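Local coordinates for protein quinone oxidoreductase 1 (Escherichia coli, PDB 1QOR) that catalyses the NADPH-dependent one-electron reduction of quinones to semiquinones, working as a homodimer of the zinc-containing alcohol dehydrogenase family, at residues G82-Y87 / I113-A118; E30-N35 / V98-A103; Q300-K305 / G321-I326. One frame throughout, in Å; residues are numbered along the deposited sequence.

All three contacts reach one mixed sheet of the GroES-like half of the enzyme, and none is wholly buried. Contacts 2 and 3 are mainly backbone ladders with an apolar face: contact 2 antiparallel, between strands far apart in sequence, contact 3 parallel, across a beta-alpha-beta unit whose glycine end approaches the bound NADPH. Contact 1 relies on side chains instead, docking the start of helix 115-135 on strand 84-87 through Arg84, which grips a backbone oxygen and lies over Phe115, and through the Val86 to Ala118 packing. Contacts 1 and 2 meet at Tyr87, which packs on Ile101; the Glu116 to Lys301 salt bridge ties contacts 1 and 3. Contacts 2 and 3 do not touch.

Contact 1. Residues G82-Y87 / I113-A118; sequences GDRVVY and ISFEQA
The backbone oxygen of Ile113 receives two donors of one guanidinium: Arg84 NH2 lies 2.6 Å from Ile113 O, and Arg84 NH1 adds a weak bond to the same atom. This fastens strand 84-87 of the GroES-like domain to the start of helix 115-135. The oxygen lies nearly in the guanidinium plane, and the NH2 bond is fairly straight, 156° at the hydrogen. Arginine suits the place because it is long and carries several donors; a bend at chi3 (-49°) swings its end over Phe115. There Arg84 NH1 stands above the middle of one ring face in a cation-pi contact, Arg84 CZ being 4.8 Å from the centroid of the Phe115 ring and the two planes 43° apart, while Arg84 CD touches Phe115 CZ at 3.5 Å. The helix start is itself capped: Ser114 is the N-cap, and with Gln117 it forms a capping box, in which Gln117 N bonds to Ser114 OG (3.0 Å) and Ser114 N to Gln117 OE1 (2.8 Å). The ring of Phe115 also reaches Ile68 of strand 65-72 and Leu109. One turn into the helix, small Ala118 lets the strand come close, its CB meeting Val86 CG1 tightly at 3.4 Å.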
loop_
_atom_site.group_PDB
_atom_site.type_symbol
_atom_site.label_atom_id
_atom_site.label_comp_id
_atom_site.label_asym_id
_atom_site.label_seq_id
_atom_site.Cartn_x
_atom_site.Cartn_y
_atom_site.Cartn_z
ATOM N N GLY A 82 -19.255 -34.922 19.291
ATOM C CA GLY A 82 -18.589 -34.940 20.573
ATOM C C GLY A 82 -17.336 -34.080 20.638
ATOM O O GLY A 82 -17.011 -33.615 21.727
ATOM N N ASP A 83 -16.647 -33.852 19.513
ATOM C CA ASP A 83 -15.429 -33.024 19.511
ATOM C C ASP A 83 -15.684 -31.609 19.971
ATOM O O ASP A 83 -16.817 -31.123 19.867
ATOM C CB ASP A 83 -14.788 -32.965 18.143
ATOM C CG ASP A 83 -14.110 -34.258 17.765
ATOM O OD1 ASP A 83 -13.950 -35.138 18.643
ATOM O OD2 ASP A 83 -13.725 -34.406 16.576
ATOM N N ARG A 84 -14.661 -30.986 20.562
ATOM C CA ARG A 84 -14.761 -29.592 21.034
ATOM C C ARG A 84 -14.113 -28.753 19.938
ATOM O O ARG A 84 -12.974 -29.025 19.559
ATOM C CB ARG A 84 -13.984 -29.391 22.330
ATOM C CG ARG A 84 -14.436 -30.252 23.515
ATOM C CD ARG A 84 -14.090 -29.600 24.891
ATOM N NE ARG A 84 -12.702 -29.174 24.880
ATOM C CZ ARG A 84 -12.238 -28.056 25.413
ATOM N NH1 ARG A 84 -13.017 -27.193 26.063
ATOM N NH2 ARG A 84 -10.986 -27.759 25.167
ATOM N N VAL A 85 -14.822 -27.766 19.399
ATOM C CA VAL A 85 -14.255 -26.961 18.305
ATOM C C VAL A 85 -14.485 -25.464 18.461
ATOM O O VAL A 85 -15.343 -25.028 19.251
ATOM C CB VAL A 85 -14.877 -27.365 16.922
ATOM C CG1 VAL A 85 -14.678 -28.822 16.638
ATOM C CG2 VAL A 85 -16.350 -27.033 16.906
ATOM N N VAL A 86 -13.688 -24.684 17.728
ATOM C CA VAL A 86 -13.858 -23.239 17.679
ATOM C C VAL A 86 -13.862 -22.890 16.190
ATOM O O VAL A 86 -13.175 -23.528 15.372
ATOM C CB VAL A 86 -12.626 -22.360 18.140
ATOM C CG1 VAL A 86 -13.053 -21.270 19.102
ATOM C CG2 VAL A 86 -11.394 -23.143 18.487
ATOM N N TYR A 87 -14.487 -21.778 15.865
ATOM C CA TYR A 87 -14.464 -21.309 14.494
ATOM C C TYR A 87 -14.554 -19.785 14.511
ATOM O O TYR A 87 -15.146 -19.199 15.437
ATOM C CB TYR A 87 -15.588 -21.940 13.662
ATOM C CG TYR A 87 -16.946 -21.825 14.264
ATOM C CD1 TYR A 87 -17.762 -20.730 14.003
ATOM C CD2 TYR A 87 -17.422 -22.832 15.106
ATOM C CE1 TYR A 87 -19.033 -20.647 14.573
ATOM C CE2 TYR A 87 -18.674 -22.763 15.674
ATOM C CZ TYR A 87 -19.485 -21.674 15.410
ATOM O OH TYR A 87 -20.749 -21.652 16.011
ATOM N N ILE A 113 -7.770 -25.713 26.623
ATOM C CA ILE A 113 -8.370 -24.436 26.326
ATOM C C ILE A 113 -9.862 -24.498 26.476
ATOM O O ILE A 113 -10.502 -25.346 25.869
ATOM C CB ILE A 113 -7.912 -23.951 24.935
ATOM C CG1 ILE A 113 -6.358 -23.882 24.929
ATOM C CG2 ILE A 113 -8.539 -22.551 24.611
ATOM C CD1 ILE A 113 -5.757 -23.479 23.648
ATOM N N SER A 114 -10.397 -23.637 27.344
ATOM C CA SER A 114 -11.820 -23.588 27.592
ATOM C C SER A 114 -12.615 -22.914 26.455
ATOM O O SER A 114 -12.074 -22.099 25.694
ATOM C CB SER A 114 -12.063 -22.842 28.877
ATOM O OG SER A 114 -12.080 -21.461 28.643
ATOM N N PHE A 115 -13.922 -23.163 26.424
ATOM C CA PHE A 115 -14.776 -22.592 25.383
ATOM C C PHE A 115 -14.788 -21.095 25.475
ATOM O O PHE A 115 -14.773 -20.438 24.440
ATOM C CB PHE A 115 -16.215 -23.136 25.436
ATOM C CG PHE A 115 -16.322 -24.567 25.026
ATOM C CD1 PHE A 115 -15.746 -25.000 23.858
ATOM C CD2 PHE A 115 -17.013 -25.475 25.806
ATOM C CE1 PHE A 115 -15.856 -26.342 23.459
ATOM C CE2 PHE A 115 -17.130 -26.802 25.422
ATOM C CZ PHE A 115 -16.551 -27.237 24.251
ATOM N N GLU A 116 -14.784 -20.560 26.701
ATOM C CA GLU A 116 -14.788 -19.114 26.908
ATOM C C GLU A 116 -13.458 -18.485 26.480
ATOM O O GLU A 116 -13.434 -17.331 26.030
ATOM C CB GLU A 116 -15.040 -18.788 28.370
ATOM C CG GLU A 116 -16.384 -19.263 28.895
ATOM C CD GLU A 116 -16.843 -18.499 30.144
ATOM O OE1 GLU A 116 -16.006 -17.825 30.793
ATOM O OE2 GLU A 116 -18.055 -18.562 30.468
ATOM N N GLN A 117 -12.356 -19.231 26.628
ATOM C CA GLN A 117 -11.039 -18.723 26.241
ATOM C C GLN A 117 -10.922 -18.716 24.744
ATOM O O GLN A 117 -10.311 -17.816 24.164
ATOM C CB GLN A 117 -9.903 -19.594 26.768
ATOM C CG GLN A 117 -9.629 -19.451 28.230
ATOM C CD GLN A 117 -8.569 -20.441 28.685
ATOM O OE1 GLN A 117 -8.658 -21.651 28.411
ATOM N NE2 GLN A 117 -7.529 -19.929 29.333
ATOM N N ALA A 118 -11.476 -19.757 24.135
ATOM C CA ALA A 118 -11.444 -19.928 22.696
ATOM C C ALA A 118 -12.263 -18.845 21.977
ATOM O O ALA A 118 -11.753 -18.187 21.066
ATOM C CB ALA A 118 -11.929 -21.319 22.340
#

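Contact 2. Residues E30-N35 / V98-A103; sequences EIQVEN and VHNIIA
Within the GroES-like domain, strands 30-35 and 98-102 form an antiparallel beta ladder, their N-to-C directions 152° apart. Its two hydrogen-bonded pairs are Ile31 with Ile101, whose Ile31 N to Ile101 O bond is 2.9 Å, and Val33 with His99, where Val33 N to His99 O is also 2.9 Å; they alternate with non-hydrogen-bonded pairs such as Gln32 with Asn100. Each bond is returned in the opposite sense. One face of the sheet is largely apolar. There Val33 CG2 meets Ile101 CD1 at 3.9 Å, and the chi1 of Ile31 (59°) sets CG1 over the backbone between its N and C and leaves CG2 to face Ala103 CB. Branched residues suit this face, which strand 84-87 lines through Val85 and Tyr87. The His99 ring turns away from strand 30-35, where NE2 bonds Ala91 O. The face bearing Gln32, Glu34, Asn100 and Val98 is more polar. The Gln32 and Asn100 amides lie nearly coplanar, and Asn100 ND2 bonds Ala24 O beyond the ladder. Val98 CG1 rests on the aliphatic part of Gln32, 3.5 Å from its CG. At the far end, Glu30 OE1 is bonded to Ala27 N, while Glu30 OE2 lies 3.5 Å from Ile102 CD1.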
loop_
_atom_site.group_PDB
_atom_site.type_symbol
_atom_site.label_atom_id
_atom_site.label_comp_id
_atom_site.label_asym_id
_atom_site.label_seq_id
_atom_site.Cartn_x
_atom_site.Cartn_y
_atom_site.Cartn_z
ATOM N N GLU A 30 -20.542 -29.907 6.180
ATOM C CA GLU A 30 -20.698 -29.111 7.384
ATOM C C GLU A 30 -20.783 -29.951 8.661
ATOM O O GLU A 30 -20.932 -31.165 8.618
ATOM C CB GLU A 30 -21.996 -28.294 7.293
ATOM C CG GLU A 30 -22.098 -27.369 6.087
ATOM C CD GLU A 30 -23.343 -26.472 6.109
ATOM O OE1 GLU A 30 -24.397 -26.887 6.639
ATOM O OE2 GLU A 30 -23.267 -25.341 5.579
ATOM N N ILE A 31 -20.698 -29.285 9.805
ATOM C CA ILE A 31 -20.840 -29.928 11.112
ATOM C C ILE A 31 -21.830 -28.994 11.812
ATOM O O ILE A 31 -21.986 -27.833 11.401
ATOM C CB ILE A 31 -19.513 -29.942 11.930
ATOM C CG1 ILE A 31 -18.991 -28.504 12.156
ATOM C CG2 ILE A 31 -18.503 -30.830 11.251
ATOM C CD1 ILE A 31 -17.719 -28.356 12.993
ATOM N N GLN A 32 -22.554 -29.510 12.797
ATOM C CA GLN A 32 -23.492 -28.703 13.552
ATOM C C GLN A 32 -22.890 -28.575 14.936
ATOM O O GLN A 32 -22.496 -29.589 15.535
ATOM C CB GLN A 32 -24.812 -29.417 13.659
ATOM C CG GLN A 32 -25.750 -28.769 14.629
ATOM C CD GLN A 32 -27.154 -29.253 14.397
ATOM O OE1 GLN A 32 -27.744 -28.987 13.332
ATOM N NE2 GLN A 32 -27.697 -30.002 15.363
ATOM N N VAL A 33 -22.886 -27.363 15.482
ATOM C CA VAL A 33 -22.276 -27.132 16.791
ATOM C C VAL A 33 -23.210 -26.506 17.790
ATOM O O VAL A 33 -23.960 -25.593 17.461
ATOM C CB VAL A 33 -21.018 -26.221 16.639
ATOM C CG1 VAL A 33 -20.452 -25.796 17.981
ATOM C CG2 VAL A 33 -19.967 -26.924 15.786
ATOM N N GLU A 34 -23.246 -27.067 18.985
ATOM C CA GLU A 34 -24.066 -26.485 20.028
ATOM C C GLU A 34 -23.081 -25.494 20.654
ATOM O O GLU A 34 -22.063 -25.917 21.255
ATOM C CB GLU A 34 -24.437 -27.514 21.078
ATOM C CG GLU A 34 -25.400 -28.598 20.668
ATOM C CD GLU A 34 -25.516 -29.630 21.788
ATOM O OE1 GLU A 34 -25.969 -29.264 22.914
ATOM O OE2 GLU A 34 -25.069 -30.786 21.567
ATOM N N ASN A 35 -23.360 -24.199 20.504
ATOM C CA ASN A 35 -22.472 -23.160 20.996
ATOM C C ASN A 35 -22.506 -23.015 22.509
ATOM O O ASN A 35 -23.571 -23.019 23.101
ATOM C CB ASN A 35 -22.772 -21.835 20.290
ATOM C CG ASN A 35 -22.381 -21.850 18.785
ATOM O OD1 ASN A 35 -22.943 -21.092 17.995
ATOM N ND2 ASN A 35 -21.430 -22.689 18.403
ATOM N N VAL A 98 -27.105 -22.932 18.296
ATOM C CA VAL A 98 -26.731 -24.053 17.416
ATOM C C VAL A 98 -26.465 -23.429 16.049
ATOM O O VAL A 98 -27.301 -22.658 15.538
ATOM C CB VAL A 98 -27.917 -25.068 17.207
ATOM C CG1 VAL A 98 -27.454 -26.318 16.459
ATOM C CG2 VAL A 98 -28.569 -25.422 18.547
ATOM N N HIS A 99 -25.347 -23.781 15.423
ATOM C CA HIS A 99 -25.019 -23.205 14.131
ATOM C C HIS A 99 -24.367 -24.262 13.246
ATOM O O HIS A 99 -23.713 -25.178 13.743
ATOM C CB HIS A 99 -24.091 -21.979 14.343
ATOM C CG HIS A 99 -23.916 -21.110 13.118
ATOM N ND1 HIS A 99 -24.958 -20.781 12.272
ATOM C CD2 HIS A 99 -22.821 -20.483 12.620
ATOM C CE1 HIS A 99 -24.510 -19.989 11.311
ATOM N NE2 HIS A 99 -23.217 -19.792 11.499
ATOM N N ASN A 100 -24.624 -24.221 11.946
ATOM C CA ASN A 100 -23.969 -25.194 11.066
ATOM C C ASN A 100 -22.778 -24.464 10.439
ATOM O O ASN A 100 -22.889 -23.291 10.103
ATOM C CB ASN A 100 -24.928 -25.761 9.997
ATOM C CG ASN A 100 -26.068 -26.555 10.601
ATOM O OD1 ASN A 100 -25.871 -27.377 11.484
ATOM N ND2 ASN A 100 -27.269 -26.299 10.137
ATOM N N ILE A 101 -21.646 -25.147 10.300
ATOM C CA ILE A 101 -20.443 -24.523 9.792
ATOM C C ILE A 101 -19.697 -25.458 8.844
ATOM O O ILE A 101 -19.656 -26.669 9.069
ATOM C CB ILE A 101 -19.436 -24.183 11.006
ATOM C CG1 ILE A 101 -20.089 -23.287 12.041
ATOM C CG2 ILE A 101 -18.150 -23.511 10.502
ATOM C CD1 ILE A 101 -20.601 -24.055 13.223
ATOM N N ILE A 102 -19.096 -24.888 7.799
ATOM C CA ILE A 102 -18.281 -25.665 6.867
ATOM C C ILE A 102 -17.148 -26.188 7.752
ATOM O O ILE A 102 -16.451 -25.409 8.398
ATOM C CB ILE A 102 -17.684 -24.785 5.713
ATOM C CG1 ILE A 102 -18.697 -24.610 4.579
ATOM C CG2 ILE A 102 -16.458 -25.436 5.105
ATOM C CD1 ILE A 102 -20.033 -24.036 5.014
ATOM N N ALA A 103 -16.988 -27.504 7.767
ATOM C CA ALA A 103 -15.999 -28.185 8.571
ATOM C C ALA A 103 -14.529 -27.788 8.372
ATOM O O ALA A 103 -13.712 -28.012 9.267
ATOM C CB ALA A 103 -16.182 -29.691 8.444
#

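Contact 3. Residues Q300-K305 / G321-I326; sequences QKYPLK and GSSLLI
Tyr302 and Leu325 mark the tightly packed face of a parallel strand pair, 301-303 with 324-326, joined in a beta-alpha-beta unit through helix 307-315. Tyr302 CB meets Leu325 CD2 at 3.9 Å, and Leu325 CD1 reaches Leu304 CD1 at the same distance. Helix 307-315 closes this face, Ala310 touching both Tyr302 and Leu325, so a leucine and the ring of a tyrosine fit here, against small alanines of the helix. The tyrosine turns its ring edge toward Leu324 O and Ser323 OG, and a water 2.9 Å from Tyr302 OH also bonds Ser323 OG and bridges the two hydroxyls. The backbone ladder runs from Leu324 N to Gln300 O, through Tyr302 N to Leu324 O, to Ile326 N on Tyr302 O, a bond of 2.8 Å.

On the opposite face the packing between the two strands is looser. The side chains of Lys301 and Leu324 approach only to 4.4 Å, between Lys301 CG and Leu324 CD1. Helix 115-135 covers Leu324, whereas Lys301 is partly exposed, its length and charge suiting salt bridges to Glu116 and Glu298. Pro303 is exposed; the ladder uses Gln300, Tyr302 and Leu304, so at 303 the missing N-H costs no bond to strand 324-326. Where Gly321 takes a positive phi (68°) near the bound NADPH, Gln300 extends along the incoming chain. Its NE2 bonds Ser322 O at 2.9 Å, arriving well above the carbonyl plane, and is held too by Gln320 O. The ladder ends with Leu304 N above the carbonyl plane of Ile326, 2.8 Å from Ile326 O.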
loop_
_atom_site.group_PDB
_atom_site.type_symbol
_atom_site.label_atom_id
_atom_site.label_comp_id
_atom_site.label_asym_id
_atom_site.label_seq_id
_atom_site.Cartn_x
_atom_site.Cartn_y
_atom_site.Cartn_z
ATOM N N GLN A 300 -18.145 -8.437 31.209
ATOM C CA GLN A 300 -18.148 -8.442 29.753
ATOM C C GLN A 300 -18.675 -9.745 29.168
ATOM O O GLN A 300 -18.367 -10.094 28.027
ATOM C CB GLN A 300 -16.766 -8.046 29.202
ATOM C CG GLN A 300 -16.536 -6.548 29.363
ATOM C CD GLN A 300 -15.258 -6.000 28.746
ATOM O OE1 GLN A 300 -14.863 -4.883 29.065
ATOM N NE2 GLN A 300 -14.647 -6.731 27.813
ATOM N N LYS A 301 -19.409 -10.500 29.981
ATOM C CA LYS A 301 -20.048 -11.749 29.519
ATOM C C LYS A 301 -21.517 -11.406 29.585
ATOM O O LYS A 301 -21.979 -10.869 30.584
ATOM C CB LYS A 301 -19.773 -12.936 30.423
ATOM C CG LYS A 301 -18.372 -13.453 30.350
ATOM C CD LYS A 301 -18.179 -14.593 31.327
ATOM C CE LYS A 301 -16.697 -14.821 31.554
ATOM N NZ LYS A 301 -16.453 -15.887 32.552
ATOM N N TYR A 302 -22.232 -11.645 28.498
ATOM C CA TYR A 302 -23.639 -11.302 28.435
ATOM C C TYR A 302 -24.448 -12.489 27.961
ATOM O O TYR A 302 -23.946 -13.338 27.207
ATOM C CB TYR A 302 -23.851 -10.178 27.432
ATOM C CG TYR A 302 -22.922 -9.014 27.591
ATOM C CD1 TYR A 302 -21.676 -9.011 26.985
ATOM C CD2 TYR A 302 -23.310 -7.886 28.294
ATOM C CE1 TYR A 302 -20.836 -7.895 27.069
ATOM C CE2 TYR A 302 -22.479 -6.768 28.387
ATOM C CZ TYR A 302 -21.253 -6.784 27.771
ATOM O OH TYR A 302 -20.461 -5.666 27.832
ATOM N N PRO A 303 -25.684 -12.628 28.477
ATOM C CA PRO A 303 -26.521 -13.758 28.023
ATOM C C PRO A 303 -26.721 -13.529 26.481
ATOM O O PRO A 303 -26.752 -12.376 26.038
ATOM C CB PRO A 303 -27.856 -13.492 28.749
ATOM C CG PRO A 303 -27.485 -12.604 29.926
ATOM C CD PRO A 303 -26.395 -11.737 29.424
ATOM N N LEU A 304 -26.848 -14.576 25.673
ATOM C CA LEU A 304 -27.087 -14.379 24.230
ATOM C C LEU A 304 -28.219 -13.383 23.922
ATOM O O LEU A 304 -28.086 -12.513 23.050
ATOM C CB LEU A 304 -27.426 -15.710 23.550
ATOM C CG LEU A 304 -27.967 -15.669 22.106
ATOM C CD1 LEU A 304 -27.056 -14.872 21.216
ATOM C CD2 LEU A 304 -28.035 -17.067 21.556
ATOM N N LYS A 305 -29.325 -13.491 24.650
ATOM C CA LYS A 305 -30.457 -12.603 24.431
ATOM C C LYS A 305 -30.172 -11.139 24.734
ATOM O O LYS A 305 -30.955 -10.284 24.350
ATOM C CB LYS A 305 -31.691 -13.094 25.178
ATOM C CG LYS A 305 -31.528 -13.173 26.705
ATOM C CD LYS A 305 -31.893 -11.844 27.393
ATOM C CE LYS A 305 -31.931 -11.974 28.930
ATOM N NZ LYS A 305 -31.996 -10.619 29.605
ATOM N N GLY A 321 -10.221 -5.565 26.373
ATOM C CA GLY A 321 -10.131 -6.963 26.040
ATOM C C GLY A 321 -11.408 -7.419 25.380
ATOM O O GLY A 321 -12.218 -6.605 24.953
ATOM N N SER A 322 -11.601 -8.731 25.365
ATOM C CA SER A 322 -12.742 -9.378 24.768
ATOM C C SER A 322 -14.040 -9.472 25.596
ATOM O O SER A 322 -14.042 -9.354 26.838
ATOM C CB SER A 322 -12.312 -10.757 24.355
ATOM O OG SER A 322 -11.212 -10.692 23.467
ATOM N N SER A 323 -15.155 -9.603 24.864
ATOM C CA SER A 323 -16.502 -9.765 25.402
ATOM C C SER A 323 -17.007 -11.102 24.879
ATOM O O SER A 323 -16.473 -11.670 23.889
ATOM C CB SER A 323 -17.450 -8.659 24.920
ATOM O OG SER A 323 -17.150 -7.386 25.484
ATOM N N LEU A 324 -18.040 -11.614 25.526
ATOM C CA LEU A 324 -18.596 -12.878 25.099
ATOM C C LEU A 324 -20.092 -12.887 25.268
ATOM O O LEU A 324 -20.635 -12.114 26.062
ATOM C CB LEU A 324 -18.051 -14.018 25.956
ATOM C CG LEU A 324 -16.613 -14.479 25.826
ATOM C CD1 LEU A 324 -16.333 -15.446 26.967
ATOM C CD2 LEU A 324 -16.381 -15.160 24.482
ATOM N N LEU A 325 -20.737 -13.722 24.462
ATOM C CA LEU A 325 -22.169 -13.971 24.570
ATOM C C LEU A 325 -22.254 -15.440 25.003
ATOM O O LEU A 325 -21.581 -16.327 24.441
ATOM C CB LEU A 325 -22.911 -13.787 23.236
ATOM C CG LEU A 325 -23.139 -12.375 22.693
ATOM C CD1 LEU A 325 -23.916 -12.496 21.334
ATOM C CD2 LEU A 325 -23.898 -11.490 23.707
ATOM N N ILE A 326 -23.041 -15.686 26.040
ATOM C CA ILE A 326 -23.202 -17.044 26.552
ATOM C C ILE A 326 -24.612 -17.519 26.242
ATOM O O ILE A 326 -25.582 -16.855 26.622
ATOM C CB ILE A 326 -22.967 -17.112 28.101
ATOM C CG1 ILE A 326 -21.687 -16.350 28.471
ATOM C CG2 ILE A 326 -22.866 -18.564 28.549
ATOM C CD1 ILE A 326 -20.431 -16.897 27.809
HETATM O O HOH W 1 -19.297 -5.519 25.202
#